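Local coordinates for putative nucleolar GTP-binding protein 1 (Plasmodium falciparum, PDB 2QU8) that binds guanine nucleotide through a GTPase domain of the NOG1 family, and probably hydrolyses GTP, though its cellular role is not established, at residues A37-M46 / I80-R89; A106-D117 / Q129-F140. All blocks are in the same frame, centred on the assembly; numbering follows the deposited sequence.

Contact 1 (A37-M46 / I80-R89); sequences APNVGKSSFM and IIDTPGLLDR. With GDP (guanosine-5'-diphosphate), chain B.
Lys42 and Asp82 bring together a phosphate-binding loop and the end of a sheet strand, in a buried contact at the GDP site of a GTPase fold. Helix 42-46 and strand 80-82 run nearly antiparallel, at 156°, and loop 83-87 leads on to Asp88, whose O lies 3.3 Å from Pro38 CD. The Lys42 chain, bent at its last two torsions, crosses the Asp82 carboxylate at about a right angle, CE 3.5 Å from OD1. That bend delivers NZ to O2B of GDP at 2.6 Å. NZ also bonds Gly36 O, Ala37 O at 2.9 Å from above its carbonyl plane, and a water that in turn donates to Asp88 OD2, so four acceptors share three protons. Arg89 grips Asp88 side-on, NE to OD1 at 2.7 Å and NH2 to OD2, while Gly85 N reaches OD2 from the opposite carboxylate face. Deeper in, Ile80 CD1 meets the Phe45 ring edge 3.7 Å from CD2, and Met46 SD lies 3.9 Å from Asp82 CB. Backbone amides of 39-44 point at the phosphates, Val40 only weakly, as in a Walker A P-loop. The lysine ammonium therefore probably offsets the beta-phosphate charge, with Asp88 linked to the lysine through one water.

Contact 2 (A106-D117 / Q129-F140); sequences AHINGVILFIID and QINLFYSIKSVF
Gln129 opens the helical side of the contact by pairing its side-chain amide with the backbone of Asp117. OE1 accepts from Asp117 N at 2.8 Å, in the carbonyl plane and on a lone pair, while NE2 donates to Asp117 O at 3.0 Å, from above the plane of the Asp117 carbonyl. A water bonded to Ile115 O also donates to OE1, so this buried oxygen has two donors. Next, Ile130 CG1 touches Ile116 CD1 at 3.9 Å. Leu132 CG lies at the edge of the Phe114 ring, 3.9 Å from CZ. Phe133 follows with two approaches to Phe114: its CB sits over one face, 3.8 Å from the centroid, and its ring turns an edge to that face, centroids 5.2 Å apart and planes at 63°. Phe114 CG stands anti to the backbone N (chi1 -172°), which carries the ring out to the helix. Ile136 CD1 closes on another part of the ring edge. Val139 O meets Ala106 CB, and Val139 CG1 lies over the Phe140 ring. On the opposite face of that ring, Ile112 CD1 makes a CH-pi contact 3.5 Å from its centroid. With strand 110-117 and helix 129-137 nearly antiparallel, at 162°, this is the strand-to-helix half of a beta-alpha-beta crossover to the parallel strand 145-150, characteristic of P-loop GTPases.

Overall arrangement
Contact 1 and contact 2 share one sheet, in which strand 30-35 lies between strands 76-82 and 110-117, and their centres are 11 Å apart. They also touch directly. Val40 CG1 of the phosphate loop lies 3.4 Å from Gln129 OE1, and Leu132 CD2 packs 3.5 Å from Ala37 N and 3.6 Å from Asp88 O. Leu132 thus faces both sides of contact 1, the segment 37-46 and the segment 80-89. Contact 1 bonds GDP directly, whereas contact 2 is set farther off, its Asp117 side chain about 6 Å from the nucleotide. The Asp117 carboxylate is hydrogen-bonded to Ser119 and forms a salt bridge with Lys151, which bonds Asn39 O, a polar link between the two contacts.

Contact 1 (A37-M46 / I80-R89)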
# COMPACT_ATOMS: atom_id res chain seq x y z
N ALA A 37 2.76 4.31 -8.90
CA ALA A 37 3.65 4.95 -9.88
C ALA A 37 4.30 6.23 -9.34
O ALA A 37 3.82 6.79 -8.35
CB ALA A 37 2.90 5.23 -11.17
N PRO A 38 5.42 6.66 -9.96
CA PRO A 38 5.98 7.95 -9.58
C PRO A 38 4.95 9.08 -9.72
O PRO A 38 4.17 9.09 -10.67
CB PRO A 38 7.13 8.15 -10.57
CG PRO A 38 7.53 6.75 -10.96
CD PRO A 38 6.22 6.01 -11.02
N ASN A 39 4.96 9.98 -8.75
CA ASN A 39 4.18 11.23 -8.75
C ASN A 39 2.67 11.06 -8.53
O ASN A 39 1.88 11.93 -8.89
CB ASN A 39 4.49 12.09 -9.98
CG ASN A 39 5.96 12.48 -10.04
OD1 ASN A 39 6.69 12.02 -10.91
ND2 ASN A 39 6.40 13.28 -9.08
N VAL A 40 2.30 9.95 -7.90
CA VAL A 40 0.87 9.71 -7.58
C VAL A 40 0.46 10.25 -6.23
O VAL A 40 -0.73 10.30 -5.93
CB VAL A 40 0.47 8.21 -7.69
CG1 VAL A 40 0.69 7.72 -9.10
CG2 VAL A 40 1.21 7.35 -6.65
N GLY A 41 1.44 10.65 -5.41
CA GLY A 41 1.18 11.23 -4.08
C GLY A 41 1.58 10.37 -2.89
O GLY A 41 1.07 10.57 -1.78
N LYS A 42 2.48 9.41 -3.10
CA LYS A 42 2.93 8.52 -2.03
C LYS A 42 3.68 9.26 -0.92
O LYS A 42 3.32 9.14 0.26
CB LYS A 42 3.78 7.36 -2.55
CG LYS A 42 3.11 6.45 -3.58
CD LYS A 42 4.06 5.32 -4.00
CE LYS A 42 5.38 5.84 -4.60
NZ LYS A 42 5.16 6.67 -5.83
N SER A 43 4.72 10.02 -1.27
CA SER A 43 5.48 10.77 -0.26
C SER A 43 4.61 11.81 0.43
O SER A 43 4.75 12.04 1.64
CB SER A 43 6.75 11.42 -0.84
OG SER A 43 6.43 12.47 -1.74
N SER A 44 3.70 12.43 -0.32
CA SER A 44 2.75 13.37 0.25
C SER A 44 1.88 12.70 1.31
O SER A 44 1.69 13.23 2.40
CB SER A 44 1.86 13.97 -0.85
OG SER A 44 2.60 14.81 -1.71
N PHE A 45 1.37 11.51 0.98
CA PHE A 45 0.49 10.78 1.90
C PHE A 45 1.23 10.45 3.18
O PHE A 45 0.73 10.67 4.29
CB PHE A 45 -0.02 9.49 1.24
CG PHE A 45 -1.10 8.82 2.02
CD1 PHE A 45 -2.43 8.98 1.66
CD2 PHE A 45 -0.79 8.06 3.14
CE1 PHE A 45 -3.46 8.37 2.40
CE2 PHE A 45 -1.80 7.45 3.89
CZ PHE A 45 -3.14 7.60 3.51
N MET A 46 2.44 9.92 3.02
CA MET A 46 3.28 9.59 4.16
C MET A 46 3.49 10.80 5.08
O MET A 46 3.32 10.70 6.30
CB MET A 46 4.62 9.03 3.69
CG MET A 46 5.62 8.88 4.81
SD MET A 46 7.23 8.43 4.17
CE MET A 46 7.69 9.93 3.31
N ILE A 80 4.78 3.98 8.35
CA ILE A 80 4.36 4.01 6.97
C ILE A 80 5.60 4.19 6.09
O ILE A 80 6.37 5.13 6.28
CB ILE A 80 3.22 5.05 6.72
CG1 ILE A 80 2.81 5.08 5.24
CG2 ILE A 80 3.59 6.46 7.31
CD1 ILE A 80 1.48 5.76 4.97
N ILE A 81 5.81 3.26 5.17
CA ILE A 81 7.05 3.18 4.40
C ILE A 81 6.84 3.53 2.93
O ILE A 81 5.89 3.07 2.29
CB ILE A 81 7.72 1.79 4.56
CG1 ILE A 81 7.98 1.50 6.04
CG2 ILE A 81 9.04 1.73 3.79
CD1 ILE A 81 8.39 0.08 6.33
N ASP A 82 7.74 4.36 2.41
CA ASP A 82 7.74 4.77 1.02
C ASP A 82 9.12 4.41 0.47
O ASP A 82 10.14 4.80 1.04
CB ASP A 82 7.46 6.29 0.92
CG ASP A 82 7.33 6.79 -0.53
OD1 ASP A 82 6.84 6.04 -1.39
OD2 ASP A 82 7.71 7.95 -0.81
N THR A 83 9.14 3.65 -0.62
CA THR A 83 10.40 3.24 -1.24
C THR A 83 10.44 3.64 -2.71
O THR A 83 10.26 2.80 -3.58
CB THR A 83 10.63 1.71 -1.13
OG1 THR A 83 9.47 1.01 -1.61
CG2 THR A 83 10.87 1.32 0.29
N PRO A 84 10.64 4.94 -2.99
CA PRO A 84 10.67 5.35 -4.39
C PRO A 84 11.80 4.62 -5.13
O PRO A 84 12.89 4.43 -4.57
CB PRO A 84 10.90 6.86 -4.33
CG PRO A 84 11.39 7.15 -2.96
CD PRO A 84 10.86 6.07 -2.07
N GLY A 85 11.51 4.17 -6.35
CA GLY A 85 12.47 3.41 -7.15
C GLY A 85 12.27 1.91 -7.05
O GLY A 85 12.72 1.18 -7.93
N LEU A 86 11.60 1.44 -6.00
CA LEU A 86 11.36 -0.01 -5.83
C LEU A 86 9.90 -0.43 -6.07
O LEU A 86 9.63 -1.32 -6.88
CB LEU A 86 11.83 -0.49 -4.46
CG LEU A 86 13.33 -0.44 -4.14
CD1 LEU A 86 13.56 -0.98 -2.74
CD2 LEU A 86 14.14 -1.22 -5.15
N LEU A 87 8.97 0.20 -5.37
CA LEU A 87 7.57 -0.20 -5.43
C LEU A 87 6.72 0.74 -6.28
O LEU A 87 5.49 0.84 -6.10
CB LEU A 87 7.01 -0.37 -4.01
CG LEU A 87 7.70 -1.48 -3.19
CD1 LEU A 87 7.12 -1.56 -1.80
CD2 LEU A 87 7.58 -2.83 -3.89
N ASP A 88 7.38 1.40 -7.23
CA ASP A 88 6.74 2.37 -8.12
C ASP A 88 6.90 1.99 -9.59
O ASP A 88 6.50 2.74 -10.48
CB ASP A 88 7.28 3.79 -7.88
CG ASP A 88 8.79 3.89 -8.06
OD1 ASP A 88 9.46 2.86 -8.32
OD2 ASP A 88 9.31 5.02 -7.95
N ARG A 89 7.49 0.82 -9.83
CA ARG A 89 7.71 0.33 -11.19
C ARG A 89 7.77 -1.20 -11.20
O ARG A 89 8.01 -1.83 -10.16
CB ARG A 89 8.98 0.95 -11.80
CG ARG A 89 10.26 0.74 -11.00
CD ARG A 89 11.27 1.82 -11.33
NE ARG A 89 10.99 3.04 -10.57
CZ ARG A 89 11.31 4.27 -10.97
NH1 ARG A 89 11.96 4.47 -12.11
NH2 ARG A 89 11.00 5.31 -10.20
PB GDP B . 5.18 10.43 -5.13
O1B GDP B . 6.32 10.57 -6.13
O2B GDP B . 4.44 9.15 -5.42
O3B GDP B . 5.80 10.36 -3.78
O3A GDP B . 4.17 11.67 -5.27
PA GDP B . 4.37 13.11 -4.55
O1A GDP B . 5.82 13.55 -4.65
O2A GDP B . 3.91 13.06 -3.13
O5' GDP B . 3.42 14.01 -5.47
C5' GDP B . 3.80 14.29 -6.83
C4' GDP B . 3.19 15.61 -7.29
O4' GDP B . 1.77 15.56 -7.12
C3' GDP B . 3.67 16.78 -6.44
O3' GDP B . 3.80 17.93 -7.28
C2' GDP B . 2.55 16.98 -5.45
O2' GDP B . 2.53 18.30 -4.92
C1' GDP B . 1.33 16.64 -6.29
N9 GDP B . 0.17 16.15 -5.54
C8 GDP B . 0.20 15.33 -4.47
N7 GDP B . -1.05 15.06 -4.03
C5 GDP B . -1.91 15.70 -4.84
C6 GDP B . -3.38 15.83 -4.95
O6 GDP B . -4.12 15.24 -4.13
N1 GDP B . -3.89 16.60 -5.93
C2 GDP B . -3.10 17.24 -6.82
N2 GDP B . -3.69 18.00 -7.79
N3 GDP B . -1.75 17.16 -6.78
C4 GDP B . -1.10 16.42 -5.84
O HOH W 1 7.84 6.80 -6.70

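Contact 2 (A106-D117 / Q129-F140)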
# COMPACT_ATOMS: atom_id res chain seq x y z
N ALA A 106 7.98 -7.04 1.63
CA ALA A 106 6.76 -7.83 1.47
C ALA A 106 6.52 -8.81 2.62
O ALA A 106 5.42 -9.34 2.75
CB ALA A 106 6.80 -8.57 0.14
N HIS A 107 7.54 -9.04 3.44
CA HIS A 107 7.43 -9.93 4.60
C HIS A 107 7.25 -9.22 5.94
O HIS A 107 7.25 -9.86 6.99
CB HIS A 107 8.63 -10.88 4.65
CG HIS A 107 8.55 -11.99 3.65
ND1 HIS A 107 8.99 -11.86 2.35
CD2 HIS A 107 8.08 -13.26 3.76
CE1 HIS A 107 8.79 -12.99 1.70
NE2 HIS A 107 8.24 -13.85 2.53
N ILE A 108 7.10 -7.89 5.90
CA ILE A 108 6.86 -7.08 7.11
C ILE A 108 5.40 -7.24 7.57
O ILE A 108 4.55 -7.69 6.81
CB ILE A 108 7.16 -5.57 6.85
CG1 ILE A 108 8.57 -5.38 6.25
CG2 ILE A 108 6.97 -4.72 8.10
CD1 ILE A 108 9.71 -5.32 7.24
N ASN A 109 5.12 -6.85 8.82
CA ASN A 109 3.77 -6.85 9.39
C ASN A 109 2.97 -5.68 8.81
O ASN A 109 2.73 -4.68 9.49
CB ASN A 109 3.86 -6.78 10.92
CG ASN A 109 2.49 -6.72 11.61
OD1 ASN A 109 1.46 -7.01 11.02
ND2 ASN A 109 2.50 -6.34 12.88
N GLY A 110 2.56 -5.79 7.55
CA GLY A 110 1.96 -4.65 6.84
C GLY A 110 0.74 -4.86 5.96
O GLY A 110 0.41 -5.99 5.57
N VAL A 111 0.08 -3.75 5.66
CA VAL A 111 -0.99 -3.68 4.67
C VAL A 111 -0.46 -2.79 3.54
O VAL A 111 0.26 -1.83 3.80
CB VAL A 111 -2.29 -3.09 5.30
CG1 VAL A 111 -2.05 -1.71 5.90
CG2 VAL A 111 -3.41 -3.03 4.28
N ILE A 112 -0.80 -3.11 2.30
CA ILE A 112 -0.33 -2.30 1.16
C ILE A 112 -1.31 -1.17 0.90
O ILE A 112 -2.52 -1.39 0.88
CB ILE A 112 -0.22 -3.13 -0.16
CG1 ILE A 112 0.43 -4.49 0.10
CG2 ILE A 112 0.52 -2.33 -1.27
CD1 ILE A 112 1.85 -4.44 0.67
N LEU A 113 -0.79 0.04 0.73
CA LEU A 113 -1.59 1.10 0.16
C LEU A 113 -1.02 1.41 -1.23
O LEU A 113 0.03 2.03 -1.35
CB LEU A 113 -1.60 2.36 1.05
CG LEU A 113 -2.34 3.60 0.54
CD1 LEU A 113 -3.78 3.32 0.10
CD2 LEU A 113 -2.34 4.68 1.61
N PHE A 114 -1.72 0.92 -2.25
CA PHE A 114 -1.37 1.18 -3.65
C PHE A 114 -2.19 2.36 -4.14
O PHE A 114 -3.42 2.29 -4.24
CB PHE A 114 -1.59 -0.05 -4.55
CG PHE A 114 -1.05 0.13 -5.96
CD1 PHE A 114 0.25 -0.27 -6.28
CD2 PHE A 114 -1.82 0.74 -6.94
CE1 PHE A 114 0.76 -0.09 -7.57
CE2 PHE A 114 -1.32 0.93 -8.23
CZ PHE A 114 -0.03 0.51 -8.54
N ILE A 115 -1.49 3.44 -4.46
CA ILE A 115 -2.13 4.68 -4.85
C ILE A 115 -2.16 4.83 -6.37
O ILE A 115 -1.14 4.70 -7.04
CB ILE A 115 -1.47 5.91 -4.19
CG1 ILE A 115 -1.49 5.77 -2.66
CG2 ILE A 115 -2.15 7.20 -4.67
CD1 ILE A 115 -0.90 6.94 -1.88
N ILE A 116 -3.37 5.09 -6.87
CA ILE A 116 -3.61 5.44 -8.26
C ILE A 116 -4.01 6.91 -8.30
O ILE A 116 -4.96 7.34 -7.64
CB ILE A 116 -4.74 4.57 -8.90
CG1 ILE A 116 -4.34 3.09 -8.94
CG2 ILE A 116 -5.11 5.08 -10.31
CD1 ILE A 116 -5.46 2.13 -9.35
N ASP A 117 -3.25 7.69 -9.07
CA ASP A 117 -3.59 9.07 -9.41
C ASP A 117 -4.63 9.07 -10.55
O ASP A 117 -4.28 8.93 -11.73
CB ASP A 117 -2.31 9.82 -9.80
CG ASP A 117 -2.56 11.22 -10.33
OD1 ASP A 117 -3.69 11.74 -10.19
OD2 ASP A 117 -1.62 11.81 -10.88
N GLN A 129 -1.43 2.45 -14.70
CA GLN A 129 -1.26 2.33 -13.24
C GLN A 129 -1.86 1.02 -12.71
O GLN A 129 -1.31 0.42 -11.80
CB GLN A 129 -1.85 3.53 -12.51
CG GLN A 129 -1.13 4.84 -12.81
CD GLN A 129 -1.79 6.03 -12.15
OE1 GLN A 129 -1.71 6.20 -10.93
NE2 GLN A 129 -2.43 6.88 -12.95
N ILE A 130 -2.98 0.59 -13.28
CA ILE A 130 -3.55 -0.71 -12.92
C ILE A 130 -2.65 -1.85 -13.40
O ILE A 130 -2.39 -2.80 -12.66
CB ILE A 130 -5.00 -0.85 -13.42
CG1 ILE A 130 -5.93 0.05 -12.60
CG2 ILE A 130 -5.46 -2.30 -13.31
CD1 ILE A 130 -7.41 0.07 -13.06
N ASN A 131 -2.15 -1.75 -14.63
CA ASN A 131 -1.13 -2.67 -15.12
C ASN A 131 0.06 -2.80 -14.17
O ASN A 131 0.54 -3.90 -13.92
CB ASN A 131 -0.65 -2.27 -16.51
CG ASN A 131 -1.66 -2.60 -17.60
OD1 ASN A 131 -2.81 -2.97 -17.33
ND2 ASN A 131 -1.23 -2.45 -18.86
N LEU A 132 0.53 -1.67 -13.64
CA LEU A 132 1.59 -1.68 -12.63
C LEU A 132 1.17 -2.48 -11.40
O LEU A 132 1.94 -3.29 -10.89
CB LEU A 132 2.01 -0.26 -12.24
CG LEU A 132 2.96 -0.07 -11.04
CD1 LEU A 132 4.28 -0.80 -11.24
CD2 LEU A 132 3.21 1.41 -10.76
N PHE A 133 -0.06 -2.24 -10.93
CA PHE A 133 -0.59 -2.93 -9.76
C PHE A 133 -0.57 -4.46 -9.90
O PHE A 133 -0.12 -5.16 -9.00
CB PHE A 133 -2.01 -2.46 -9.42
CG PHE A 133 -2.67 -3.29 -8.34
CD1 PHE A 133 -2.24 -3.20 -7.02
CD2 PHE A 133 -3.69 -4.18 -8.66
CE1 PHE A 133 -2.83 -3.97 -6.03
CE2 PHE A 133 -4.29 -4.95 -7.66
CZ PHE A 133 -3.86 -4.84 -6.35
N TYR A 134 -1.05 -4.96 -11.03
CA TYR A 134 -1.06 -6.40 -11.28
C TYR A 134 0.36 -6.94 -11.33
O TYR A 134 0.64 -8.03 -10.82
CB TYR A 134 -1.77 -6.75 -12.58
CG TYR A 134 -3.26 -6.46 -12.60
CD1 TYR A 134 -4.10 -6.89 -11.57
CD2 TYR A 134 -3.83 -5.78 -13.66
CE1 TYR A 134 -5.49 -6.62 -11.61
CE2 TYR A 134 -5.18 -5.52 -13.71
CZ TYR A 134 -6.01 -5.93 -12.69
OH TYR A 134 -7.36 -5.65 -12.78
N SER A 135 1.25 -6.16 -11.93
CA SER A 135 2.63 -6.57 -12.17
C SER A 135 3.41 -6.78 -10.87
O SER A 135 4.37 -7.55 -10.84
CB SER A 135 3.31 -5.55 -13.08
OG SER A 135 4.72 -5.57 -12.93
N ILE A 136 2.99 -6.09 -9.81
CA ILE A 136 3.75 -6.09 -8.55
C ILE A 136 2.97 -6.54 -7.31
O ILE A 136 3.55 -6.62 -6.22
CB ILE A 136 4.39 -4.69 -8.27
CG1 ILE A 136 3.34 -3.66 -7.83
CG2 ILE A 136 5.23 -4.20 -9.47
CD1 ILE A 136 3.92 -2.48 -7.11
N LYS A 137 1.69 -6.84 -7.45
CA LYS A 137 0.89 -7.22 -6.29
C LYS A 137 1.13 -8.69 -5.92
O LYS A 137 0.76 -9.15 -4.84
CB LYS A 137 -0.60 -6.90 -6.49
CG LYS A 137 -1.55 -8.08 -6.69
CD LYS A 137 -1.73 -8.46 -8.14
CE LYS A 137 -2.69 -9.64 -8.26
NZ LYS A 137 -3.08 -9.93 -9.67
N SER A 138 1.79 -9.40 -6.84
CA SER A 138 2.17 -10.79 -6.66
C SER A 138 3.28 -10.99 -5.61
O SER A 138 3.36 -12.05 -4.99
CB SER A 138 2.55 -11.42 -8.01
OG SER A 138 2.98 -10.44 -8.95
N VAL A 139 4.12 -9.97 -5.41
CA VAL A 139 5.15 -10.04 -4.35
C VAL A 139 4.50 -9.97 -2.96
O VAL A 139 5.06 -10.49 -1.98
CB VAL A 139 6.26 -8.96 -4.53
CG1 VAL A 139 5.80 -7.58 -4.06
CG2 VAL A 139 7.54 -9.37 -3.80
N PHE A 140 3.32 -9.36 -2.88
CA PHE A 140 2.58 -9.24 -1.62
C PHE A 140 1.48 -10.30 -1.52
O PHE A 140 0.33 -9.99 -1.20
CB PHE A 140 1.99 -7.83 -1.48
CG PHE A 140 2.99 -6.72 -1.68
CD1 PHE A 140 2.83 -5.80 -2.71
CD2 PHE A 140 4.09 -6.58 -0.83
CE1 PHE A 140 3.75 -4.77 -2.91
CE2 PHE A 140 5.02 -5.55 -1.01
CZ PHE A 140 4.84 -4.64 -2.05
O HOH W 2 -0.01 4.09 -9.40